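Local coordinates for protein N-acetylmuramoyl-L-alanine amidase (Clostridium intestinale URNW, PDB 6SRT) that probably hydrolyses the amide bond joining glycan strands to stem peptides in bacterial peptidoglycan, as a zinc-dependent endolysin of the amidase 2 family, at residues Q57-I62 / S69-H74; G81-G86 / M122-A127. One frame throughout, in Å; residues are numbered along the deposited sequence.

Contact 1: Q57-I62 / S69-H74. With PO4 (phosphate ion), chain E.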
loop_
_atom_site.group_PDB
_atom_site.type_symbol
_atom_site.label_atom_id
_atom_site.label_comp_id
_atom_site.label_asym_id
_atom_site.label_seq_id
_atom_site.Cartn_x
_atom_site.Cartn_y
_atom_site.Cartn_z
ATOM N N GLN A 57 7.369 2.201 -11.704
ATOM C CA GLN A 57 7.363 1.512 -13.002
ATOM C C GLN A 57 8.086 0.155 -12.911
ATOM O O GLN A 57 7.633 -0.821 -13.573
ATOM C CB GLN A 57 7.995 2.393 -14.070
ATOM C CG GLN A 57 7.231 3.683 -14.369
ATOM C CD GLN A 57 7.565 4.865 -13.494
ATOM O OE1 GLN A 57 8.332 4.748 -12.497
ATOM N NE2 GLN A 57 7.098 6.052 -13.907
ATOM N N LYS A 58 9.150 0.037 -12.114
ATOM C CA LYS A 58 9.827 -1.255 -11.929
ATOM C C LYS A 58 8.905 -2.241 -11.233
ATOM O O LYS A 58 8.857 -3.404 -11.595
ATOM C CB LYS A 58 11.142 -1.078 -11.171
ATOM C CG LYS A 58 11.863 -2.387 -10.999
ATOM C CD LYS A 58 12.493 -2.885 -12.296
ATOM C CE LYS A 58 13.587 -3.909 -12.078
ATOM N NZ LYS A 58 13.938 -4.503 -13.386
ATOM N N ILE A 59 8.211 -1.779 -10.183
ATOM C CA ILE A 59 7.234 -2.671 -9.502
ATOM C C ILE A 59 6.192 -3.146 -10.528
ATOM O O ILE A 59 5.847 -4.313 -10.555
ATOM C CB ILE A 59 6.612 -1.945 -8.300
ATOM C CG1 ILE A 59 7.688 -1.636 -7.255
ATOM C CG2 ILE A 59 5.558 -2.818 -7.739
ATOM C CD1 ILE A 59 7.159 -0.909 -6.040
ATOM N N ASP A 60 5.707 -2.212 -11.337
ATOM C CA ASP A 60 4.693 -2.569 -12.349
ATOM C C ASP A 60 5.206 -3.639 -13.314
ATOM O O ASP A 60 4.438 -4.592 -13.607
ATOM C CB ASP A 60 4.325 -1.311 -13.090
ATOM C CG ASP A 60 3.249 -1.508 -14.116
ATOM O OD1 ASP A 60 2.091 -1.686 -13.710
ATOM O OD2 ASP A 60 3.566 -1.483 -15.334
ATOM N N GLU A 61 6.467 -3.530 -13.711
ATOM C CA GLU A 61 7.084 -4.538 -14.596
ATOM C C GLU A 61 7.075 -5.898 -13.910
ATOM O O GLU A 61 6.757 -6.927 -14.527
ATOM C CB GLU A 61 8.480 -4.105 -15.005
ATOM C CG GLU A 61 9.316 -5.127 -15.713
ATOM C CD GLU A 61 10.748 -4.581 -15.883
ATOM O OE1 GLU A 61 10.852 -3.410 -16.250
ATOM O OE2 GLU A 61 11.673 -5.238 -15.429
ATOM N N ILE A 62 7.565 -5.945 -12.682
ATOM C CA ILE A 62 7.583 -7.246 -11.944
ATOM C C ILE A 62 6.204 -7.839 -11.777
ATOM O O ILE A 62 5.997 -9.026 -11.937
ATOM C CB ILE A 62 8.320 -7.035 -10.606
ATOM C CG1 ILE A 62 9.768 -6.598 -10.840
ATOM C CG2 ILE A 62 8.198 -8.274 -9.705
ATOM C CD1 ILE A 62 10.429 -6.170 -9.583
ATOM N N SER A 69 -2.216 -7.380 -13.799
ATOM C CA SER A 69 -2.358 -6.357 -14.836
ATOM C C SER A 69 -1.198 -5.358 -14.796
ATOM O O SER A 69 -0.812 -4.741 -15.803
ATOM C CB SER A 69 -3.696 -5.660 -14.634
ATOM O OG SER A 69 -3.901 -4.752 -15.728
ATOM N N GLY A 70 -0.634 -5.111 -13.593
ATOM C CA GLY A 70 0.394 -4.114 -13.336
ATOM C C GLY A 70 0.521 -4.003 -11.832
ATOM O O GLY A 70 0.051 -4.895 -11.094
ATOM N N ILE A 71 1.192 -2.961 -11.406
ATOM C CA ILE A 71 1.455 -2.698 -9.976
ATOM C C ILE A 71 0.220 -3.055 -9.188
ATOM O O ILE A 71 -0.895 -2.528 -9.425
ATOM C CB ILE A 71 1.952 -1.282 -9.767
ATOM C CG1 ILE A 71 2.249 -1.036 -8.257
ATOM C CG2 ILE A 71 1.035 -0.253 -10.345
ATOM C CD1 ILE A 71 3.144 0.135 -8.008
ATOM N N GLY A 72 0.410 -3.953 -8.183
ATOM C CA GLY A 72 -0.710 -4.496 -7.440
ATOM C C GLY A 72 -1.131 -3.680 -6.244
ATOM O O GLY A 72 -2.204 -3.935 -5.703
ATOM N N TYR A 73 -0.268 -2.770 -5.791
ATOM C CA TYR A 73 -0.554 -1.884 -4.658
ATOM C C TYR A 73 -1.368 -0.684 -5.175
ATOM O O TYR A 73 -1.142 -0.231 -6.294
ATOM C CB TYR A 73 0.768 -1.349 -4.067
ATOM C CG TYR A 73 1.770 -2.424 -3.758
ATOM C CD1 TYR A 73 1.522 -3.465 -2.904
ATOM C CD2 TYR A 73 3.011 -2.370 -4.397
ATOM C CE1 TYR A 73 2.508 -4.398 -2.602
ATOM C CE2 TYR A 73 3.999 -3.278 -4.113
ATOM C CZ TYR A 73 3.725 -4.337 -3.269
ATOM O OH TYR A 73 4.738 -5.210 -2.964
ATOM N N HIS A 74 -2.229 -0.153 -4.306
ATOM C CA HIS A 74 -2.910 1.114 -4.598
ATOM C C HIS A 74 -1.983 2.316 -4.408
ATOM O O HIS A 74 -2.170 3.338 -5.097
ATOM C CB HIS A 74 -4.139 1.243 -3.742
ATOM C CG HIS A 74 -5.136 0.178 -4.054
ATOM N ND1 HIS A 74 -5.129 -1.018 -3.368
ATOM C CD2 HIS A 74 -6.125 0.157 -4.991
ATOM C CE1 HIS A 74 -6.089 -1.773 -3.919
ATOM N NE2 HIS A 74 -6.724 -1.082 -4.903
HETATM P P PO4 E . 4.995 -8.210 -1.103
HETATM O O1 PO4 E . 4.298 -9.009 -0.087
HETATM O O2 PO4 E . 5.205 -8.963 -2.405
HETATM O O3 PO4 E . 6.445 -7.798 -0.550
HETATM O O4 PO4 E . 4.092 -7.057 -1.271
#
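Asp60 and Ile71 bring the two backbones together, their CA atoms only 4.0 Å apart, where the irregular chain of 69-74 passes close beside helix 57-62. Gly70, nearly fully extended and without a side chain, lets the Asp60 carboxylate come right up to the main chain: Asp60 OD1 lies 3.0 Å from Gly70 CA. The same oxygen accepts the amide of Ile71, with Ile71 N to Asp60 OD1 at 2.8 Å and an N-H...O angle of 158°. The donor arrives on the anti side, moderately out of the carboxylate plane, while OD2 forms a salt bridge with Lys64, whose ammonium also reaches Ser69 O. A buried carboxylate thus ties helix to loop, and its negative charge is probably offset by Lys64.

Beside this polar grip the packing is apolar. Ile59 CG2 sits 3.8 Å from Ile71 CG1 and also touches Ile71 CD1. The same methyl meets the Tyr73 ring obliquely, 4.0 Å from Tyr73 CE2. At the far end of that ring, which lies close to the zinc ligand His47, Tyr73 OH donates to O4 of a phosphate probably from the crystallisation liquor, at 2.6 Å, with O4 in the ring plane at its edge.

Arg87 binds the carbonyls of Gly70 and Ile71, and the loop carries the chain from helix 56-65 into strand 75-77.

Contact 2: G81-G86 / M122-A127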
loop_
_atom_site.group_PDB
_atom_site.type_symbol
_atom_site.label_atom_id
_atom_site.label_comp_id
_atom_site.label_asym_id
_atom_site.label_seq_id
_atom_site.Cartn_x
_atom_site.Cartn_y
_atom_site.Cartn_z
ATOM N N GLY A 81 9.420 9.742 1.282
ATOM C CA GLY A 81 8.031 10.031 1.653
ATOM C C GLY A 81 7.135 10.235 0.446
ATOM O O GLY A 81 5.928 10.380 0.652
ATOM N N THR A 82 7.661 10.223 -0.768
ATOM C CA THR A 82 6.794 10.444 -1.944
ATOM C C THR A 82 5.792 9.305 -2.047
ATOM O O THR A 82 6.189 8.138 -1.997
ATOM C CB THR A 82 7.613 10.544 -3.234
ATOM O OG1 THR A 82 8.589 11.606 -3.079
ATOM C CG2 THR A 82 6.687 10.875 -4.397
ATOM N N ILE A 83 4.540 9.693 -2.221
ATOM C CA ILE A 83 3.422 8.726 -2.362
ATOM C C ILE A 83 3.124 8.646 -3.849
ATOM O O ILE A 83 2.636 9.609 -4.435
ATOM C CB ILE A 83 2.194 9.093 -1.560
ATOM C CG1 ILE A 83 2.465 9.320 -0.076
ATOM C CG2 ILE A 83 1.132 8.040 -1.825
ATOM C CD1 ILE A 83 1.345 10.063 0.579
ATOM N N TYR A 84 3.330 7.489 -4.446
ATOM C CA TYR A 84 2.952 7.235 -5.826
ATOM C C TYR A 84 1.679 6.427 -5.873
ATOM O O TYR A 84 1.491 5.436 -5.177
ATOM C CB TYR A 84 4.001 6.421 -6.565
ATOM C CG TYR A 84 5.281 7.178 -6.732
ATOM C CD1 TYR A 84 5.464 8.110 -7.718
ATOM C CD2 TYR A 84 6.313 7.022 -5.818
ATOM C CE1 TYR A 84 6.692 8.742 -7.922
ATOM C CE2 TYR A 84 7.497 7.746 -5.928
ATOM C CZ TYR A 84 7.712 8.617 -6.983
ATOM O OH TYR A 84 8.897 9.290 -7.128
ATOM N N ARG A 85 0.779 6.826 -6.759
ATOM C CA ARG A 85 -0.395 6.016 -7.096
ATOM C C ARG A 85 0.083 4.753 -7.823
ATOM O O ARG A 85 0.925 4.843 -8.705
ATOM C CB ARG A 85 -1.391 6.783 -7.949
ATOM C CG ARG A 85 -2.718 6.066 -7.872
ATOM C CD ARG A 85 -3.976 6.549 -8.093
ATOM N NE ARG A 85 -4.193 7.856 -7.620
ATOM C CZ ARG A 85 -4.952 8.152 -6.596
ATOM N NH1 ARG A 85 -5.443 7.237 -5.776
ATOM N NH2 ARG A 85 -5.198 9.428 -6.361
ATOM N N GLY A 86 -0.588 3.648 -7.497
ATOM C CA GLY A 86 -0.451 2.394 -8.248
ATOM C C GLY A 86 -1.762 2.088 -8.965
ATOM O O GLY A 86 -2.174 2.795 -9.875
ATOM N N MET A 122 7.002 7.462 7.530
ATOM C CA MET A 122 6.028 7.443 8.636
ATOM C C MET A 122 4.995 8.562 8.411
ATOM O O MET A 122 3.794 8.325 8.587
ATOM C CB MET A 122 6.749 7.578 9.974
ATOM C CG MET A 122 5.872 7.279 11.162
ATOM S SD MET A 122 5.347 5.572 11.226
ATOM C CE MET A 122 4.435 5.640 12.765
ATOM N N THR A 123 5.460 9.774 8.150
ATOM C CA THR A 123 4.562 10.927 7.923
ATOM C C THR A 123 3.568 10.591 6.817
ATOM O O THR A 123 2.361 10.843 6.997
ATOM C CB THR A 123 5.409 12.203 7.614
ATOM O OG1 THR A 123 6.216 12.508 8.746
ATOM C CG2 THR A 123 4.513 13.343 7.177
ATOM N N SER A 124 4.074 10.073 5.712
ATOM C CA SER A 124 3.221 9.737 4.560
ATOM C C SER A 124 2.278 8.582 4.935
ATOM O O SER A 124 1.069 8.595 4.524
ATOM C CB SER A 124 4.026 9.463 3.351
ATOM O OG SER A 124 4.627 10.651 2.939
ATOM N N LEU A 125 2.742 7.553 5.638
ATOM C CA LEU A 125 1.882 6.426 6.027
ATOM C C LEU A 125 0.713 6.957 6.841
ATOM O O LEU A 125 -0.453 6.516 6.648
ATOM C CB LEU A 125 2.670 5.381 6.837
ATOM C CG LEU A 125 3.516 4.453 5.961
ATOM C CD1 LEU A 125 4.614 3.830 6.751
ATOM C CD2 LEU A 125 2.628 3.377 5.295
ATOM N N ILE A 126 0.927 7.830 7.801
ATOM C CA ILE A 126 -0.161 8.337 8.644
ATOM C C ILE A 126 -1.104 9.180 7.795
ATOM O O ILE A 126 -2.342 9.017 7.922
ATOM C CB ILE A 126 0.397 9.129 9.832
ATOM C CG1 ILE A 126 1.272 8.270 10.723
ATOM C CG2 ILE A 126 -0.705 9.778 10.646
ATOM C CD1 ILE A 126 0.642 7.043 11.234
ATOM N N ALA A 127 -0.573 10.099 7.009
ATOM C CA ALA A 127 -1.440 11.015 6.261
ATOM C C ALA A 127 -2.274 10.220 5.256
ATOM O O ALA A 127 -3.499 10.484 5.110
ATOM C CB ALA A 127 -0.642 12.064 5.587
#
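Gly81 and Ser124 mark the closest backbone approach, with CA atoms 5.6 Å apart, where the turn entering strand 83-85 comes up to one side of helix 119-136. Two residues of the strand segment and one of the helix do nearly all the work, so the contact is small.

Its polar half is a hydroxyl-to-carbonyl bond. Ser124 OG donates to Gly81 O at 2.6 Å, approaching in the carbonyl plane on a lone pair, with a C=O...O angle of 130°. The serine hydroxyl stands beside its own backbone nitrogen (chi1 -68°), which places it near both the Gly81 carbonyl and, more weakly, Gln120 O one turn earlier in the helix, the proton going mainly to Gly81 O. Gly81 itself has a positive phi of 93°; at its backbone angles a CB would be jammed against the carbonyl oxygen of the preceding residue, which calls for glycine here.

The apolar half is supplied by Ile83, whose side chain leaves the strand in the direction of the helix. Its longer branch runs alongside the serine methylene: Ile83 CG1 is 3.8 Å from Ser124 CB, and Ile83 CD1 follows at 3.9 Å from that same CB. Ser124 therefore offers carbon to the isoleucine and oxygen to the turn. Ile83 also packs on Phe75, while Ser124 and Leu125 both reach Ile77.

Strand 83-85 pairs antiparallel with strand 75-77, the two joined by the short turn containing Gly81, in a beta hairpin. Helix 119-136 packing against this hairpin within a mixed sheet is consistent with the alpha/beta fold of amidase 2 and peptidoglycan-recognition proteins.

Overall arrangement
The two contacts, with centres about 17 Å apart, are joined through the hairpin formed by strands 75-77 and 83-85. Contact 1 closes where strand 75-77 begins, and contact 2 opens at the turn that follows it. They meet where the hairpin's ends come together: His74 O and Gly86 N make a probable hydrogen bond of 2.9 Å, and Ile71 CG2 packs 3.7 Å from Gly86 CA. Only contact 1 borders the metal centre formed by His47, His144 and Cys152; the Tyr73 side chain lies about 5 Å from the zinc ion at nearest atoms. Contact 2 lies away from that site.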